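Local coordinates for protein LURP-one-related 15 (Arabidopsis thaliana, PDB 1ZXU) that is of unknown function but belongs to the LOR family and might be related to phospholipid scramblases and tubby-like membrane-tethered transcription factors, at residues A[153-158]-A[185-190]. Sequence-based numbering, arbitrary orientation.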
ATOM      1  N   LEU A 153     -11.943   8.012  -6.143  1.00 22.33           N
ATOM      2  CA  LEU A 153     -12.984   8.972  -5.766  1.00 25.35           C
ATOM      3  C   LEU A 153     -14.361   8.318  -5.532  1.00 22.58           C
ATOM      4  O   LEU A 153     -15.132   8.792  -4.690  1.00 27.83           O
ATOM      5  CB  LEU A 153     -13.044  10.142  -6.759  1.00 27.95           C
ATOM      6  CG  LEU A 153     -11.827  11.094  -6.777  1.00 26.92           C
ATOM      7  CD1 LEU A 153     -11.865  12.046  -7.979  1.00 32.02           C
ATOM      8  CD2 LEU A 153     -11.654  11.847  -5.486  1.00 33.64           C
ATOM      9  N   GLU A 154     -14.642   7.195  -6.190  1.00 22.01           N
ATOM     10  CA  GLU A 154     -15.868   6.427  -5.922  1.00 25.29           C
ATOM     11  C   GLU A 154     -15.746   5.429  -4.746  1.00 24.42           C
ATOM     12  O   GLU A 154     -16.737   4.829  -4.288  1.00 23.51           O
ATOM     13  CB  GLU A 154     -16.325   5.688  -7.205  1.00 26.50           C
ATOM     14  CG  GLU A 154     -16.952   6.658  -8.205  1.00 36.71           C
ATOM     15  CD  GLU A 154     -17.328   6.003  -9.545  1.00 35.51           C
ATOM     16  OE1 GLU A 154     -17.981   4.927  -9.532  1.00 50.71           O
ATOM     17  OE2 GLU A 154     -16.955   6.580 -10.603  1.00 48.88           O
ATOM     18  N   ARG A 155     -14.526   5.298  -4.214  1.00 21.72           N
ATOM     19  CA  ARG A 155     -14.254   4.331  -3.135  1.00 17.47           C
ATOM     20  C   ARG A 155     -14.476   2.892  -3.607  1.00 17.93           C
ATOM     21  O   ARG A 155     -14.939   2.040  -2.819  1.00 18.76           O
ATOM     22  CB  ARG A 155     -15.003   4.615  -1.795  1.00 18.85           C
ATOM     23  CG  ARG A 155     -14.870   6.035  -1.215  1.00 19.66           C
ATOM     24  CD  ARG A 155     -13.438   6.578  -1.402  1.00 20.40           C
ATOM     25  NE  ARG A 155     -13.177   7.792  -0.617  1.00 19.96           N
ATOM     26  CZ  ARG A 155     -12.062   8.492  -0.664  1.00 23.73           C
ATOM     27  NH1 ARG A 155     -11.104   8.164  -1.517  1.00 25.96           N
ATOM     28  NH2 ARG A 155     -11.909   9.541   0.151  1.00 22.20           N
ATOM     29  N   SER A 156     -14.070   2.634  -4.857  1.00 16.71           N
ATOM     30  CA  SER A 156     -14.311   1.320  -5.448  1.00 19.07           C
ATOM     31  C   SER A 156     -13.085   0.558  -5.914  1.00 18.07           C
ATOM     32  O   SER A 156     -13.223  -0.465  -6.638  1.00 17.96           O
ATOM     33  CB  SER A 156     -15.280   1.432  -6.631  1.00 17.89           C
ATOM     34  OG  SER A 156     -14.751   2.240  -7.662  1.00 20.74           O
ATOM     35  N   CYS A 157     -11.904   1.016  -5.530  1.00 17.04           N
ATOM     36  CA  CYS A 157     -10.665   0.336  -5.907  1.00 14.28           C
ATOM     37  C   CYS A 157     -10.660  -1.114  -5.503  1.00 14.83           C
ATOM     38  O   CYS A 157     -11.106  -1.471  -4.419  1.00 15.41           O
ATOM     39  CB  CYS A 157      -9.473   1.020  -5.229  1.00 15.75           C
ATOM     40  SG  CYS A 157      -9.286   2.785  -5.818  1.00 22.52           S
ATOM     41  N   VAL A 158     -10.158  -1.930  -6.407  1.00 13.04           N
ATOM     42  CA  VAL A 158     -10.031  -3.372  -6.165  1.00 13.42           C
ATOM     43  C   VAL A 158      -8.607  -3.716  -6.594  1.00 13.96           C
ATOM     44  O   VAL A 158      -8.145  -3.273  -7.650  1.00 14.28           O
ATOM     45  CB  VAL A 158     -11.024  -4.184  -7.015  1.00 13.34           C
ATOM     46  CG1 VAL A 158     -10.844  -5.625  -6.705  1.00 15.15           C
ATOM     47  CG2 VAL A 158     -12.488  -3.742  -6.682  1.00 19.72           C
ATOM     48  N   ASP A 185     -11.318   9.156   6.753  1.00 14.30           N
ATOM     49  CA  ASP A 185     -11.778   9.089   5.352  1.00 15.06           C
ATOM     50  C   ASP A 185     -12.999   8.176   5.266  1.00 15.76           C
ATOM     51  O   ASP A 185     -13.176   7.259   6.095  1.00 17.26           O
ATOM     52  CB  ASP A 185     -10.643   8.536   4.385  1.00 15.37           C
ATOM     53  CG  ASP A 185      -9.619   9.667   4.008  1.00 19.18           C
ATOM     54  OD1 ASP A 185      -9.750  10.839   4.586  1.00 21.35           O
ATOM     55  OD2 ASP A 185      -8.744   9.420   3.141  1.00 24.10           O
ATOM     56  N   ASN A 186     -13.838   8.461   4.271  1.00 15.32           N
ATOM     57  CA  ASN A 186     -15.105   7.754   4.132  1.00 17.03           C
ATOM     58  C   ASN A 186     -14.984   6.403   3.424  1.00 16.15           C
ATOM     59  O   ASN A 186     -15.779   6.098   2.534  1.00 19.63           O
ATOM     60  CB  ASN A 186     -16.124   8.656   3.417  1.00 19.12           C
ATOM     61  CG  ASN A 186     -15.811   8.854   1.954  1.00 17.96           C
ATOM     62  OD1 ASN A 186     -14.643   8.782   1.502  1.00 20.70           O
ATOM     63  ND2 ASN A 186     -16.856   9.131   1.174  1.00 20.52           N
ATOM     64  N   PHE A 187     -13.974   5.615   3.767  1.00 14.34           N
ATOM     65  CA  PHE A 187     -13.910   4.296   3.187  1.00 14.16           C
ATOM     66  C   PHE A 187     -13.107   3.375   4.078  1.00 14.13           C
ATOM     67  O   PHE A 187     -12.387   3.828   4.989  1.00 14.93           O
ATOM     68  CB  PHE A 187     -13.237   4.380   1.828  1.00 14.23           C
ATOM     69  CG  PHE A 187     -11.744   4.681   1.900  1.00 15.49           C
ATOM     70  CD1 PHE A 187     -10.805   3.642   2.011  1.00 17.78           C
ATOM     71  CD2 PHE A 187     -11.288   5.997   1.790  1.00 14.90           C
ATOM     72  CE1 PHE A 187      -9.412   3.934   2.057  1.00 16.31           C
ATOM     73  CE2 PHE A 187      -9.929   6.296   1.817  1.00 18.18           C
ATOM     74  CZ  PHE A 187      -8.978   5.286   1.956  1.00 19.43           C
ATOM     75  N   SER A 188     -13.237   2.077   3.810  1.00 13.80           N
ATOM     76  CA  SER A 188     -12.268   1.130   4.368  1.00 12.46           C
ATOM     77  C   SER A 188     -11.789   0.237   3.276  1.00 12.97           C
ATOM     78  O   SER A 188     -12.371   0.223   2.189  1.00 14.34           O
ATOM     79  CB  SER A 188     -12.853   0.297   5.488  1.00 18.08           C
ATOM     80  OG  SER A 188     -13.936  -0.476   5.013  1.00 22.35           O
ATOM     81  N   VAL A 189     -10.654  -0.431   3.521  1.00 11.02           N
ATOM     82  CA  VAL A 189     -10.169  -1.374   2.528  1.00 11.61           C
ATOM     83  C   VAL A 189     -10.109  -2.752   3.225  1.00 13.50           C
ATOM     84  O   VAL A 189      -9.430  -2.911   4.207  1.00 14.45           O
ATOM     85  CB  VAL A 189      -8.768  -1.023   2.013  1.00 11.97           C
ATOM     86  CG1 VAL A 189      -8.247  -2.092   1.040  1.00 14.47           C
ATOM     87  CG2 VAL A 189      -8.777   0.292   1.256  1.00 16.01           C
ATOM     88  N   THR A 190     -10.839  -3.724   2.687  1.00 12.13           N
ATOM     89  CA  THR A 190     -10.736  -5.131   3.174  1.00 11.97           C
ATOM     90  C   THR A 190      -9.546  -5.796   2.550  1.00 14.27           C
ATOM     91  O   THR A 190      -9.419  -5.829   1.311  1.00 15.59           O
ATOM     92  CB  THR A 190     -12.000  -5.937   2.848  1.00 15.94           C
ATOM     93  OG1 THR A 190     -13.133  -5.274   3.433  1.00 19.04           O
ATOM     94  CG2 THR A 190     -11.839  -7.386   3.391  1.00 17.13           C
TER
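R155 reaches from the loop between strands 146-149 and 158-161 to N186 and to F187 of strand 187-191, the last strand of the closed antiparallel barrel, a fold that fits the tubby-like clan to which the LOR family belongs. Arginine suits the place because its methylenes pack on F187 while its end carries several donors: R155 CG lies 3.8 Å from F187 CB. The chain then bends at chi2 (-39°), bringing the guanidinium obliquely up to the CD2 side of the phenyl ring. F187 CD2 sits over the centre of the guanidinium, 3.5 Å above its plane, with the two planes 52° apart, so this is no parallel stack. Phenylalanine offers a buried, flat hydrocarbon to R155 and also to W152, which meets it edge-to-face, makes a cation-pi contact with R155 and accepts a bond from R155 NH1 at its carbonyl. Asparagine suits position 186 because its short amide presents a neutral acceptor at the guanidinium edge: R155 NE gives N186 OD1 a 2.8 Å hydrogen bond (158° at the hydrogen), and R155 NH2 adds a weak one to N186 OD1. An alanine in place of R155 would probably leave that amide oxygen without these donors and F187 CB and CD2 without their aliphatic and guanidinium neighbours. D185 adds an opposite charge, its OD2 4.4 Å from R155 NH2, but no N-H of R155 points at that oxygen, which forms its salt bridge with R44 NH2.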